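Local structure of ABC transporter binding protein AcbH (Actinoplanes, 3OO8) at residues Q50-S55 against L319-T324; Y92-F97 against Y132-L137; K171-G176 against A233-K238. The protein binds beta-D-galactopyranose as the extracellular solute receptor of a bacterial ABC transporter. The protein carries 2 engineered substitutions. One frame throughout, in Å; residues are numbered along the deposited sequence.

Contact 1 (Q50-S55 against L319-T324); sequences QQATTS and LQYIGT
The phenol ring of Y321 lies with one face over the backbone of A52, whose CA stands 3.8 Å from the ring centroid and 17° off the ring normal, a CH-pi contact that sits off-centre on the ring. At the ring's edge, in its plane, sits a water at 2.7 Å from Y321 OH. S55 approaches the ring obliquely, its OG 3.6 Å from Y321 CD1 and its CB about as near. The methyl of A52 completes the seat, with A52 CB 3.6 Å from Y321 CD2. A small residue suits this place because the ring can settle right down on the helix backbone.

Y321 reaches from helix 312-322 to the neighbouring helix because its chi1 of 172° sets CG opposite the backbone N, and its hydroxyl arrives beside Q51, where Q51 CB lies 3.3 Å from Y321 OH. The amide plane of Q51 is turned 58° from the ring, and no direct hydrogen bond forms between the two side chains. The water joins them instead, bound to the hydroxyl and, weakly, to Q51 OE1. Tyrosine fits here because its carbon ring packs on the helix while its hydroxyl, at the far end, is met by a water. L48 and T56 of helix 39-56 also touch the Y321 side chain.

Beyond the tyrosine the helix ends. T324 OG1 makes a 2.7 Å bond to Y321 O, in the carbonyl plane, and also caps the backbone N of A327 at the start of helix 325-332, while G323 centres an inverse gamma turn. The contact is thus helix-to-helix packing through one tyrosine, with helix 312-322 in turn laid on strands 134-147 and 301-304 by I322, as in an alpha/beta lobe of a class 2 solute-binding protein.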
ATOM      1  N   GLN A  50       4.448 -24.232  -9.840  1.00 13.41           N
ATOM      2  CA  GLN A  50       4.715 -25.219 -10.912  1.00 13.82           C
ATOM      3  C   GLN A  50       5.696 -24.615 -11.919  1.00 14.72           C
ATOM      4  O   GLN A  50       6.642 -25.284 -12.336  1.00 12.48           O
ATOM      5  CB  GLN A  50       3.431 -25.626 -11.629  1.00 13.57           C
ATOM      6  CG  GLN A  50       2.415 -26.267 -10.705  1.00 15.84           C
ATOM      7  CD  GLN A  50       1.223 -26.810 -11.438  1.00 17.99           C
ATOM      8  OE1 GLN A  50       0.772 -26.247 -12.429  1.00 18.45           O
ATOM      9  NE2 GLN A  50       0.691 -27.915 -10.936  1.00 21.03           N
ATOM     10  N   GLN A  51       5.497 -23.348 -12.299  1.00 13.67           N
ATOM     11  CA  GLN A  51       6.393 -22.682 -13.243  1.00 13.32           C
ATOM     12  C   GLN A  51       7.801 -22.512 -12.632  1.00 13.42           C
ATOM     13  O   GLN A  51       8.817 -22.694 -13.315  1.00 14.62           O
ATOM     14  CB  GLN A  51       5.796 -21.367 -13.755  1.00 14.79           C
ATOM     15  CG  GLN A  51       4.469 -21.531 -14.522  1.00 17.05           C
ATOM     16  CD  GLN A  51       4.173 -20.296 -15.393  1.00 21.73           C
ATOM     17  OE1 GLN A  51       5.083 -19.733 -15.995  1.00 35.99           O
ATOM     18  NE2 GLN A  51       2.923 -19.927 -15.498  1.00 27.73           N
ATOM     19  N   ALA A  52       7.861 -22.240 -11.324  1.00 11.99           N
ATOM     20  CA  ALA A  52       9.141 -22.118 -10.604  1.00 12.39           C
ATOM     21  C   ALA A  52       9.916 -23.419 -10.630  1.00 12.86           C
ATOM     22  O   ALA A  52      11.133 -23.441 -10.886  1.00 13.63           O
ATOM     23  CB  ALA A  52       8.898 -21.640  -9.151  1.00 11.08           C
ATOM     24  N   THR A  53       9.233 -24.526 -10.368  1.00 13.30           N
ATOM     25  CA  THR A  53       9.912 -25.817 -10.466  1.00 11.72           C
ATOM     26  C   THR A  53      10.385 -26.110 -11.892  1.00 13.42           C
ATOM     27  O   THR A  53      11.519 -26.523 -12.115  1.00 10.80           O
ATOM     28  CB  THR A  53       8.999 -26.939  -9.946  1.00 11.98           C
ATOM     29  OG1 THR A  53       8.676 -26.666  -8.579  1.00 12.05           O
ATOM     30  CG2 THR A  53       9.668 -28.304 -10.059  1.00 13.66           C
ATOM     31  N   THR A  54       9.536 -25.867 -12.870  1.00 11.21           N
ATOM     32  CA  THR A  54       9.942 -26.121 -14.262  1.00 13.77           C
ATOM     33  C   THR A  54      11.227 -25.357 -14.613  1.00 15.39           C
ATOM     34  O   THR A  54      12.128 -25.904 -15.273  1.00 17.13           O
ATOM     35  CB  THR A  54       8.785 -25.725 -15.211  1.00 13.61           C
ATOM     36  OG1 THR A  54       7.611 -26.444 -14.834  1.00 14.12           O
ATOM     37  CG2 THR A  54       9.140 -26.026 -16.652  1.00 15.12           C
ATOM     38  N   SER A  55      11.340 -24.106 -14.152  1.00 14.63           N
ATOM     39  CA  SER A  55      12.493 -23.247 -14.443  1.00 16.14           C
ATOM     40  C   SER A  55      13.722 -23.591 -13.610  1.00 16.07           C
ATOM     41  O   SER A  55      14.820 -23.789 -14.147  1.00 16.67           O
ATOM     42  CB  SER A  55      12.144 -21.774 -14.222  1.00 16.52           C
ATOM     43  OG  SER A  55      13.265 -20.919 -14.421  1.00 20.00           O
ATOM     44  N   LEU A 319      13.480 -18.000  -4.923  1.00 10.49           N
ATOM     45  CA  LEU A 319      13.360 -16.542  -4.831  1.00 10.52           C
ATOM     46  C   LEU A 319      13.900 -15.823  -6.069  1.00 11.66           C
ATOM     47  O   LEU A 319      13.336 -14.822  -6.499  1.00 11.82           O
ATOM     48  CB  LEU A 319      14.062 -16.017  -3.576  1.00 11.36           C
ATOM     49  CG  LEU A 319      13.398 -16.273  -2.216  1.00  9.93           C
ATOM     50  CD1 LEU A 319      14.311 -15.796  -1.059  1.00 12.27           C
ATOM     51  CD2 LEU A 319      11.993 -15.629  -2.082  1.00 12.63           C
ATOM     52  N   GLN A 320      15.033 -16.284  -6.611  1.00 12.15           N
ATOM     53  CA  GLN A 320      15.556 -15.697  -7.840  1.00 12.88           C
ATOM     54  C   GLN A 320      14.528 -15.745  -8.956  1.00 13.47           C
ATOM     55  O   GLN A 320      14.381 -14.779  -9.691  1.00 14.23           O
ATOM     56  CB  GLN A 320      16.856 -16.390  -8.257  1.00 13.43           C
ATOM     57  CG  GLN A 320      17.937 -16.036  -7.303  1.00 17.26           C
ATOM     58  CD  GLN A 320      19.239 -16.796  -7.531  1.00 24.35           C
ATOM     59  OE1 GLN A 320      19.392 -17.507  -8.517  1.00 27.73           O
ATOM     60  NE2 GLN A 320      20.185 -16.628  -6.619  1.00 24.83           N
ATOM     61  N   TYR A 321      13.822 -16.862  -9.072  1.00 11.75           N
ATOM     62  CA  TYR A 321      12.765 -16.993 -10.074  1.00 11.73           C
ATOM     63  C   TYR A 321      11.617 -16.037  -9.793  1.00 11.84           C
ATOM     64  O   TYR A 321      11.064 -15.395 -10.718  1.00 11.44           O
ATOM     65  CB  TYR A 321      12.285 -18.456 -10.160  1.00 11.90           C
ATOM     66  CG  TYR A 321      11.058 -18.572 -11.044  1.00 10.56           C
ATOM     67  CD1 TYR A 321      11.191 -18.707 -12.428  1.00 15.07           C
ATOM     68  CD2 TYR A 321       9.798 -18.454 -10.513  1.00 14.05           C
ATOM     69  CE1 TYR A 321      10.081 -18.734 -13.236  1.00 21.23           C
ATOM     70  CE2 TYR A 321       8.704 -18.511 -11.304  1.00 20.03           C
ATOM     71  CZ  TYR A 321       8.843 -18.628 -12.646  1.00 18.14           C
ATOM     72  OH  TYR A 321       7.681 -18.659 -13.394  1.00 28.83           O
ATOM     73  N   ILE A 322      11.246 -15.928  -8.521  1.00  9.21           N
ATOM     74  CA  ILE A 322      10.130 -15.057  -8.166  1.00  9.72           C
ATOM     75  C   ILE A 322      10.462 -13.597  -8.518  1.00  9.80           C
ATOM     76  O   ILE A 322       9.560 -12.808  -8.859  1.00 11.01           O
ATOM     77  CB  ILE A 322       9.792 -15.228  -6.651  1.00  9.61           C
ATOM     78  CG1 ILE A 322       9.102 -16.584  -6.437  1.00 11.76           C
ATOM     79  CG2 ILE A 322       8.946 -14.047  -6.127  1.00 10.99           C
ATOM     80  CD1 ILE A 322       8.767 -16.923  -4.959  1.00  9.59           C
ATOM     81  N   GLY A 323      11.728 -13.235  -8.386  1.00 10.32           N
ATOM     82  CA  GLY A 323      12.168 -11.850  -8.683  1.00 10.91           C
ATOM     83  C   GLY A 323      12.387 -11.611 -10.160  1.00 10.93           C
ATOM     84  O   GLY A 323      13.404 -11.010 -10.536  1.00 12.78           O
ATOM     85  N   THR A 324      11.426 -12.033 -10.987  1.00 12.19           N
ATOM     86  CA  THR A 324      11.521 -11.793 -12.445  1.00  9.75           C
ATOM     87  C   THR A 324      10.209 -11.267 -12.982  1.00 10.88           C
ATOM     88  O   THR A 324       9.153 -11.505 -12.379  1.00 10.99           O
ATOM     89  CB  THR A 324      11.887 -13.108 -13.230  1.00 13.14           C
ATOM     90  OG1 THR A 324      10.853 -14.068 -13.072  1.00 13.60           O
ATOM     91  CG2 THR A 324      13.210 -13.701 -12.746  1.00 11.24           C
TER
HETATM   92  O   HOH W   1       8.255 -18.810 -16.042  1.00 40.60           O

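Contact 2 (Y92-F97 against Y132-L137)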
ATOM      1  N   TYR A  92       6.736  -2.385   8.635  1.00 11.47           N
ATOM      2  CA  TYR A  92       7.293  -2.423   9.977  1.00 12.21           C
ATOM      3  C   TYR A  92       7.670  -3.818  10.440  1.00 13.59           C
ATOM      4  O   TYR A  92       8.777  -4.026  10.946  1.00 15.41           O
ATOM      5  CB  TYR A  92       6.280  -1.801  10.942  1.00 11.65           C
ATOM      6  CG  TYR A  92       6.831  -1.602  12.339  1.00 13.12           C
ATOM      7  CD1 TYR A  92       7.330  -0.355  12.724  1.00 15.33           C
ATOM      8  CD2 TYR A  92       6.894  -2.654  13.239  1.00 18.02           C
ATOM      9  CE1 TYR A  92       7.830  -0.135  14.007  1.00 15.98           C
ATOM     10  CE2 TYR A  92       7.419  -2.459  14.522  1.00 16.21           C
ATOM     11  CZ  TYR A  92       7.875  -1.198  14.889  1.00 19.28           C
ATOM     12  OH  TYR A  92       8.397  -1.005  16.162  1.00 21.83           O
ATOM     13  N   ARG A  93       6.763  -4.767  10.245  1.00 14.02           N
ATOM     14  CA  ARG A  93       6.993  -6.135  10.740  1.00 13.05           C
ATOM     15  C   ARG A  93       8.151  -6.839  10.029  1.00 13.77           C
ATOM     16  O   ARG A  93       8.987  -7.511  10.674  1.00 13.84           O
ATOM     17  CB  ARG A  93       5.694  -6.917  10.727  1.00 15.40           C
ATOM     18  CG  ARG A  93       4.744  -6.382  11.791  1.00 20.33           C
ATOM     19  CD  ARG A  93       3.837  -7.461  12.306  1.00 32.17           C
ATOM     20  NE  ARG A  93       2.611  -7.544  11.517  1.00 33.20           N
ATOM     21  CZ  ARG A  93       1.652  -8.435  11.741  1.00 35.48           C
ATOM     22  NH1 ARG A  93       0.556  -8.433  10.990  1.00 27.90           N
ATOM     23  NH2 ARG A  93       1.802  -9.327  12.715  1.00 30.28           N
ATOM     24  N   LEU A  94       8.269  -6.633   8.715  1.00 12.94           N
ATOM     25  CA  LEU A  94       9.415  -7.189   7.992  1.00 12.60           C
ATOM     26  C   LEU A  94      10.682  -6.716   8.685  1.00 14.28           C
ATOM     27  O   LEU A  94      11.593  -7.510   8.966  1.00 14.60           O
ATOM     28  CB  LEU A  94       9.456  -6.659   6.552  1.00 11.81           C
ATOM     29  CG  LEU A  94      10.711  -7.010   5.726  1.00 14.72           C
ATOM     30  CD1 LEU A  94      10.750  -8.528   5.499  1.00 10.82           C
ATOM     31  CD2 LEU A  94      10.685  -6.294   4.364  1.00 15.88           C
ATOM     32  N   GLN A  95      10.770  -5.407   8.920  1.00 12.39           N
ATOM     33  CA  GLN A  95      11.987  -4.880   9.538  1.00 15.51           C
ATOM     34  C   GLN A  95      12.170  -5.351  10.982  1.00 16.25           C
ATOM     35  O   GLN A  95      13.306  -5.553  11.418  1.00 17.93           O
ATOM     36  CB  GLN A  95      12.064  -3.354   9.407  1.00 14.68           C
ATOM     37  CG  GLN A  95      12.150  -2.913   7.933  1.00 12.42           C
ATOM     38  CD  GLN A  95      12.565  -1.495   7.748  1.00 16.67           C
ATOM     39  OE1 GLN A  95      12.111  -0.612   8.470  1.00 17.19           O
ATOM     40  NE2 GLN A  95      13.466  -1.257   6.791  1.00 16.04           N
ATOM     41  N   PHE A  96      11.065  -5.534  11.695  1.00 15.24           N
ATOM     42  CA  PHE A  96      11.099  -6.013  13.081  1.00 17.56           C
ATOM     43  C   PHE A  96      11.655  -7.439  13.109  1.00 16.80           C
ATOM     44  O   PHE A  96      12.574  -7.733  13.878  1.00 17.52           O
ATOM     45  CB  PHE A  96       9.696  -5.994  13.695  1.00 16.83           C
ATOM     46  CG  PHE A  96       9.653  -6.420  15.139  1.00 20.99           C
ATOM     47  CD1 PHE A  96       9.914  -5.500  16.146  1.00 28.55           C
ATOM     48  CD2 PHE A  96       9.356  -7.723  15.481  1.00 21.81           C
ATOM     49  CE1 PHE A  96       9.890  -5.878  17.478  1.00 30.00           C
ATOM     50  CE2 PHE A  96       9.309  -8.113  16.823  1.00 29.43           C
ATOM     51  CZ  PHE A  96       9.587  -7.186  17.816  1.00 27.44           C
ATOM     52  N   PHE A  97      11.125  -8.312  12.255  1.00 16.66           N
ATOM     53  CA  PHE A  97      11.598  -9.682  12.243  1.00 14.95           C
ATOM     54  C   PHE A  97      13.040  -9.778  11.817  1.00 16.55           C
ATOM     55  O   PHE A  97      13.780 -10.562  12.416  1.00 18.36           O
ATOM     56  CB  PHE A  97      10.696 -10.603  11.430  1.00 17.50           C
ATOM     57  CG  PHE A  97       9.253 -10.555  11.843  1.00 18.85           C
ATOM     58  CD1 PHE A  97       8.904 -10.596  13.180  1.00 22.68           C
ATOM     59  CD2 PHE A  97       8.242 -10.503  10.890  1.00 25.87           C
ATOM     60  CE1 PHE A  97       7.571 -10.559  13.570  1.00 33.64           C
ATOM     61  CE2 PHE A  97       6.903 -10.472  11.277  1.00 28.39           C
ATOM     62  CZ  PHE A  97       6.576 -10.498  12.614  1.00 30.45           C
ATOM     63  N   TYR A 132      19.170  -7.084   2.330  1.00 15.30           N
ATOM     64  CA  TYR A 132      17.874  -7.431   1.729  1.00 12.61           C
ATOM     65  C   TYR A 132      17.244  -8.616   2.465  1.00 13.87           C
ATOM     66  O   TYR A 132      17.935  -9.550   2.841  1.00 13.50           O
ATOM     67  CB  TYR A 132      18.096  -7.868   0.284  1.00 13.81           C
ATOM     68  CG  TYR A 132      18.400  -6.744  -0.676  1.00 11.17           C
ATOM     69  CD1 TYR A 132      17.376  -5.929  -1.164  1.00 11.24           C
ATOM     70  CD2 TYR A 132      19.699  -6.487  -1.111  1.00 13.46           C
ATOM     71  CE1 TYR A 132      17.637  -4.889  -2.033  1.00 12.48           C
ATOM     72  CE2 TYR A 132      19.960  -5.436  -1.999  1.00 13.00           C
ATOM     73  CZ  TYR A 132      18.921  -4.645  -2.462  1.00 14.74           C
ATOM     74  OH  TYR A 132      19.134  -3.630  -3.366  1.00 17.17           O
ATOM     75  N   TYR A 133      15.923  -8.590   2.662  1.00 11.44           N
ATOM     76  CA  TYR A 133      15.187  -9.662   3.338  1.00  9.40           C
ATOM     77  C   TYR A 133      13.936 -10.107   2.575  1.00 12.80           C
ATOM     78  O   TYR A 133      13.381 -11.169   2.849  1.00 13.41           O
ATOM     79  CB  TYR A 133      14.825  -9.272   4.791  1.00 10.36           C
ATOM     80  CG  TYR A 133      16.048  -9.142   5.674  1.00 10.78           C
ATOM     81  CD1 TYR A 133      16.600 -10.264   6.246  1.00 14.97           C
ATOM     82  CD2 TYR A 133      16.611  -7.881   5.925  1.00 12.80           C
ATOM     83  CE1 TYR A 133      17.730 -10.166   7.071  1.00 12.34           C
ATOM     84  CE2 TYR A 133      17.736  -7.774   6.734  1.00 13.87           C
ATOM     85  CZ  TYR A 133      18.271  -8.919   7.293  1.00 15.09           C
ATOM     86  OH  TYR A 133      19.375  -8.811   8.123  1.00 16.81           O
ATOM     87  N   LEU A 134      13.498  -9.271   1.637  1.00 11.09           N
ATOM     88  CA  LEU A 134      12.265  -9.533   0.900  1.00 11.97           C
ATOM     89  C   LEU A 134      12.523  -9.597  -0.600  1.00  9.69           C
ATOM     90  O   LEU A 134      13.343  -8.828  -1.125  1.00  9.99           O
ATOM     91  CB  LEU A 134      11.281  -8.377   1.146  1.00  9.44           C
ATOM     92  CG  LEU A 134       9.833  -8.514   0.593  1.00 10.71           C
ATOM     93  CD1 LEU A 134       8.938  -9.224   1.608  1.00 12.19           C
ATOM     94  CD2 LEU A 134       9.234  -7.168   0.171  1.00 12.10           C
ATOM     95  N   VAL A 135      11.762 -10.454  -1.300  1.00 10.40           N
ATOM     96  CA  VAL A 135      11.645 -10.315  -2.763  1.00  8.58           C
ATOM     97  C   VAL A 135      10.216  -9.874  -3.046  1.00  8.55           C
ATOM     98  O   VAL A 135       9.299 -10.628  -2.722  1.00  9.83           O
ATOM     99  CB  VAL A 135      11.845 -11.604  -3.538  1.00  9.00           C
ATOM    100  CG1 VAL A 135      11.580 -11.312  -5.030  1.00  9.48           C
ATOM    101  CG2 VAL A 135      13.277 -12.101  -3.372  1.00 11.30           C
ATOM    102  N   PRO A 136      10.040  -8.676  -3.604  1.00  8.82           N
ATOM    103  CA  PRO A 136       8.639  -8.236  -3.798  1.00  8.23           C
ATOM    104  C   PRO A 136       8.053  -8.802  -5.076  1.00  9.94           C
ATOM    105  O   PRO A 136       8.805  -9.192  -5.983  1.00 11.40           O
ATOM    106  CB  PRO A 136       8.796  -6.714  -3.934  1.00  9.24           C
ATOM    107  CG  PRO A 136      10.101  -6.511  -4.556  1.00 12.56           C
ATOM    108  CD  PRO A 136      10.991  -7.623  -4.024  1.00  8.47           C
ATOM    109  N   LEU A 137       6.723  -8.809  -5.163  1.00  9.04           N
ATOM    110  CA  LEU A 137       6.034  -9.364  -6.339  1.00 10.29           C
ATOM    111  C   LEU A 137       5.130  -8.338  -7.005  1.00  8.83           C
ATOM    112  O   LEU A 137       5.220  -8.149  -8.220  1.00  9.92           O
ATOM    113  CB  LEU A 137       5.223 -10.630  -5.969  1.00  8.32           C
ATOM    114  CG  LEU A 137       4.789 -11.435  -7.205  1.00 12.27           C
ATOM    115  CD1 LEU A 137       5.994 -12.027  -7.951  1.00 11.85           C
ATOM    116  CD2 LEU A 137       3.815 -12.531  -6.746  1.00 10.95           C
TER
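L94 meets the strand-side residues Y133 and L134 with its two methyl groups, one to each. L94 CD2 lies 3.9 Å from L134 CB, and L94 CD1 stands 4.2 Å from Y133 CB, so the fork of the leucine spans two successive residues. Its CG lies anti to the backbone N (chi1 172°), which carries the branch point out from the helix toward the segment 132-137. L134 is turned much alike about its first torsion, and the two leucines cross at a slant, L134 offering its CB rather than its methyls.

This is helix-on-sheet packing in the alpha/beta fold of a solute-binding protein: helix 92-99 rests against strand 134-147 and the residue before it, and I304 of the adjoining strand 301-304 touches both leucines. Branched aliphatic side chains suit this buried layer, since they fill it without leaving a polar group to satisfy. R93, next to L94 on the helix, belongs to the galactose-binding site, although no sugar is bound here.

Y133 contributes chiefly its CB. Its first torsion of -67° leads the ring away from L94, and its hydroxyl is hydrogen-bonded to D129.

Contact 3 (K171-G176 against A233-K238); sequences KMQSDG and AAYQQK
Polar contact between Q173 and the loop 233-238 consists of one weak hydrogen bond, from Q173 NE2 to A234 O at 3.2 Å, with an N-H...O angle of only 133°. Glutamine suits this exposed place at the end of helix 162-174: its chain, extended beyond CG, is long enough to span to the loop, and its amide can donate to a backbone carbonyl.

Van der Waals contact comes from the same amide. Q173 OE1 lies at the edge of the Y235 ring, near its plane, 3.5 Å from Y235 CE1, while Q173 CD is 3.7 Å from Y235 CD1. The two side chains cross at about a right angle, with amide and ring planes 60° apart. Within the loop, A234 CB stands 3.8 Å above the centre of one ring face.

Y235 is buried, and its hydroxyl bonds to R170 of helix 162-174, with I166 and A169 also touching the side chain. With an alanine in place of Y235, R170 would probably lose its hydroxyl partner and a gap would open beside I166, A169 and the Q173 amide.

The helix closes in a Schellman motif, G176 adopting a positive phi of 78° that glycine accepts readily. Backbone hydrogen bonds of Y235 and Q237 with L180 tie the loop to strand 178-181; the contact is thus a helix-end-to-loop junction at the periphery of the alpha/beta fold.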
ATOM      1  N   LYS A 171     -14.737  24.650  -7.759  1.00 20.73           N
ATOM      2  CA  LYS A 171     -15.515  24.680  -9.007  1.00 20.13           C
ATOM      3  C   LYS A 171     -16.596  23.588  -8.969  1.00 22.12           C
ATOM      4  O   LYS A 171     -17.775  23.809  -9.359  1.00 21.23           O
ATOM      5  CB  LYS A 171     -14.584  24.490 -10.199  1.00 20.68           C
ATOM      6  CG  LYS A 171     -15.254  24.554 -11.571  1.00 23.28           C
ATOM      7  CD  LYS A 171     -14.198  24.515 -12.679  1.00 27.24           C
ATOM      8  CE  LYS A 171     -14.796  24.251 -14.067  1.00 30.79           C
ATOM      9  NZ  LYS A 171     -15.557  25.428 -14.556  1.00 32.21           N
ATOM     10  N   MET A 172     -16.208  22.409  -8.497  1.00 18.59           N
ATOM     11  CA  MET A 172     -17.144  21.302  -8.358  1.00 20.05           C
ATOM     12  C   MET A 172     -18.303  21.636  -7.429  1.00 20.22           C
ATOM     13  O   MET A 172     -19.449  21.278  -7.715  1.00 21.40           O
ATOM     14  CB  MET A 172     -16.444  20.038  -7.858  1.00 20.42           C
ATOM     15  CG  MET A 172     -15.762  19.287  -8.977  1.00 20.39           C
ATOM     16  SD  MET A 172     -14.681  18.009  -8.320  1.00 16.83           S
ATOM     17  CE  MET A 172     -13.892  17.367  -9.815  1.00 17.39           C
ATOM     18  N   GLN A 173     -18.006  22.290  -6.310  1.00 21.45           N
ATOM     19  CA  GLN A 173     -19.061  22.688  -5.389  1.00 21.09           C
ATOM     20  C   GLN A 173     -20.027  23.653  -6.060  1.00 23.43           C
ATOM     21  O   GLN A 173     -21.245  23.482  -5.943  1.00 25.35           O
ATOM     22  CB  GLN A 173     -18.488  23.301  -4.105  1.00 22.50           C
ATOM     23  CG  GLN A 173     -18.096  22.230  -3.112  1.00 22.72           C
ATOM     24  CD  GLN A 173     -17.762  22.748  -1.719  1.00 20.63           C
ATOM     25  OE1 GLN A 173     -17.405  23.918  -1.527  1.00 19.43           O
ATOM     26  NE2 GLN A 173     -17.852  21.858  -0.737  1.00 18.25           N
ATOM     27  N   SER A 174     -19.485  24.662  -6.740  1.00 24.01           N
ATOM     28  CA  SER A 174     -20.304  25.626  -7.508  1.00 25.75           C
ATOM     29  C   SER A 174     -21.137  24.914  -8.572  1.00 25.70           C
ATOM     30  O   SER A 174     -22.267  25.328  -8.875  1.00 26.50           O
ATOM     31  CB  SER A 174     -19.419  26.697  -8.149  1.00 25.20           C
ATOM     32  OG  SER A 174     -18.942  27.579  -7.140  1.00 32.50           O
ATOM     33  N   ASP A 175     -20.591  23.837  -9.131  1.00 23.64           N
ATOM     34  CA  ASP A 175     -21.319  23.027 -10.098  1.00 21.32           C
ATOM     35  C   ASP A 175     -22.326  22.068  -9.435  1.00 20.38           C
ATOM     36  O   ASP A 175     -23.000  21.307 -10.129  1.00 22.08           O
ATOM     37  CB  ASP A 175     -20.366  22.235 -10.999  1.00 21.72           C
ATOM     38  CG  ASP A 175     -19.579  23.112 -11.982  1.00 25.86           C
ATOM     39  OD1 ASP A 175     -19.906  24.311 -12.178  1.00 23.43           O
ATOM     40  OD2 ASP A 175     -18.601  22.585 -12.572  1.00 25.71           O
ATOM     41  N   GLY A 176     -22.443  22.105  -8.108  1.00 19.93           N
ATOM     42  CA  GLY A 176     -23.374  21.227  -7.403  1.00 20.28           C
ATOM     43  C   GLY A 176     -22.931  19.784  -7.223  1.00 21.69           C
ATOM     44  O   GLY A 176     -23.744  18.877  -7.087  1.00 20.81           O
ATOM     45  N   ALA A 233     -11.121  19.084   4.393  1.00 15.05           N
ATOM     46  CA  ALA A 233     -12.390  18.573   4.900  1.00 17.46           C
ATOM     47  C   ALA A 233     -13.571  19.412   4.441  1.00 16.45           C
ATOM     48  O   ALA A 233     -14.699  18.894   4.399  1.00 17.46           O
ATOM     49  CB  ALA A 233     -12.351  18.478   6.427  1.00 19.68           C
ATOM     50  N   ALA A 234     -13.316  20.670   4.090  1.00 17.61           N
ATOM     51  CA  ALA A 234     -14.390  21.526   3.535  1.00 15.96           C
ATOM     52  C   ALA A 234     -14.963  20.917   2.252  1.00 19.54           C
ATOM     53  O   ALA A 234     -16.096  21.239   1.854  1.00 18.97           O
ATOM     54  CB  ALA A 234     -13.860  22.921   3.243  1.00 16.89           C
ATOM     55  N   TYR A 235     -14.161  20.106   1.567  1.00 16.56           N
ATOM     56  CA  TYR A 235     -14.535  19.545   0.268  1.00 15.52           C
ATOM     57  C   TYR A 235     -14.792  18.053   0.299  1.00 15.76           C
ATOM     58  O   TYR A 235     -15.033  17.453  -0.744  1.00 15.97           O
ATOM     59  CB  TYR A 235     -13.507  19.906  -0.806  1.00 17.22           C
ATOM     60  CG  TYR A 235     -13.229  21.382  -0.725  1.00 16.95           C
ATOM     61  CD1 TYR A 235     -14.191  22.296  -1.111  1.00 13.94           C
ATOM     62  CD2 TYR A 235     -12.050  21.860  -0.172  1.00 19.70           C
ATOM     63  CE1 TYR A 235     -13.981  23.655  -0.982  1.00 14.63           C
ATOM     64  CE2 TYR A 235     -11.819  23.213  -0.056  1.00 19.13           C
ATOM     65  CZ  TYR A 235     -12.791  24.115  -0.470  1.00 18.44           C
ATOM     66  OH  TYR A 235     -12.587  25.476  -0.347  1.00 17.22           O
ATOM     67  N   GLN A 236     -14.755  17.474   1.495  1.00 14.57           N
ATOM     68  CA  GLN A 236     -15.042  16.064   1.667  1.00 14.59           C
ATOM     69  C   GLN A 236     -16.495  15.799   2.023  1.00 16.19           C
ATOM     70  O   GLN A 236     -17.100  16.512   2.831  1.00 16.62           O
ATOM     71  CB  GLN A 236     -14.148  15.436   2.744  1.00 14.96           C
ATOM     72  CG  GLN A 236     -12.659  15.440   2.359  1.00 15.15           C
ATOM     73  CD  GLN A 236     -11.779  14.774   3.389  1.00 16.21           C
ATOM     74  OE1 GLN A 236     -11.852  15.089   4.584  1.00 16.46           O
ATOM     75  NE2 GLN A 236     -10.940  13.829   2.934  1.00 14.36           N
ATOM     76  N   GLN A 237     -17.022  14.727   1.458  1.00 16.45           N
ATOM     77  CA  GLN A 237     -18.422  14.361   1.661  1.00 16.99           C
ATOM     78  C   GLN A 237     -18.832  14.343   3.142  1.00 19.95           C
ATOM     79  O   GLN A 237     -18.121  13.812   3.991  1.00 17.29           O
ATOM     80  CB  GLN A 237     -18.633  12.980   1.091  1.00 16.99           C
ATOM     81  CG  GLN A 237     -20.092  12.636   0.876  1.00 16.33           C
ATOM     82  CD  GLN A 237     -20.249  11.298   0.195  1.00 20.83           C
ATOM     83  OE1 GLN A 237     -19.291  10.541   0.050  1.00 16.84           O
ATOM     84  NE2 GLN A 237     -21.461  11.003  -0.262  1.00 21.92           N
ATOM     85  N   LYS A 238     -19.993  14.923   3.460  1.00 20.43           N
ATOM     86  CA  LYS A 238     -20.480  14.912   4.843  1.00 19.69           C
ATOM     87  C   LYS A 238     -20.978  13.538   5.280  1.00 20.42           C
ATOM     88  O   LYS A 238     -21.231  12.667   4.462  1.00 21.01           O
ATOM     89  CB  LYS A 238     -21.578  15.974   5.025  1.00 18.54           C
ATOM     90  CG  LYS A 238     -21.008  17.403   4.943  1.00 27.89           C
ATOM     91  CD  LYS A 238     -22.067  18.510   5.137  1.00 38.56           C
ATOM     92  CE  LYS A 238     -22.703  18.455   6.526  1.00 44.97           C
ATOM     93  NZ  LYS A 238     -23.848  19.405   6.638  1.00 50.37           N
TER

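In the fold
Contact 2 is the buried one, its centre about 14 Å from the centre of the chain, and is purely apolar across its segments. Contacts 1 and 3 are partly buried, their centres about 25 and 27 Å from the chain's centre on opposite sides, and each centres on a tyrosine: in contact 1 its ring rests on an alanine and a water joins it to Q51, in contact 3 it meets a glutamine amide that bonds weakly to a backbone carbonyl. Contacts 1 and 2 touch, I322 CG2 lying 4.0 Å from V135 CG1, and both pack on strand 301-304. Contact 3 stands apart, its nearest atoms about 25 Å from contact 2. Contacts 2 and 3 follow one another inside the loop closed by contact 1.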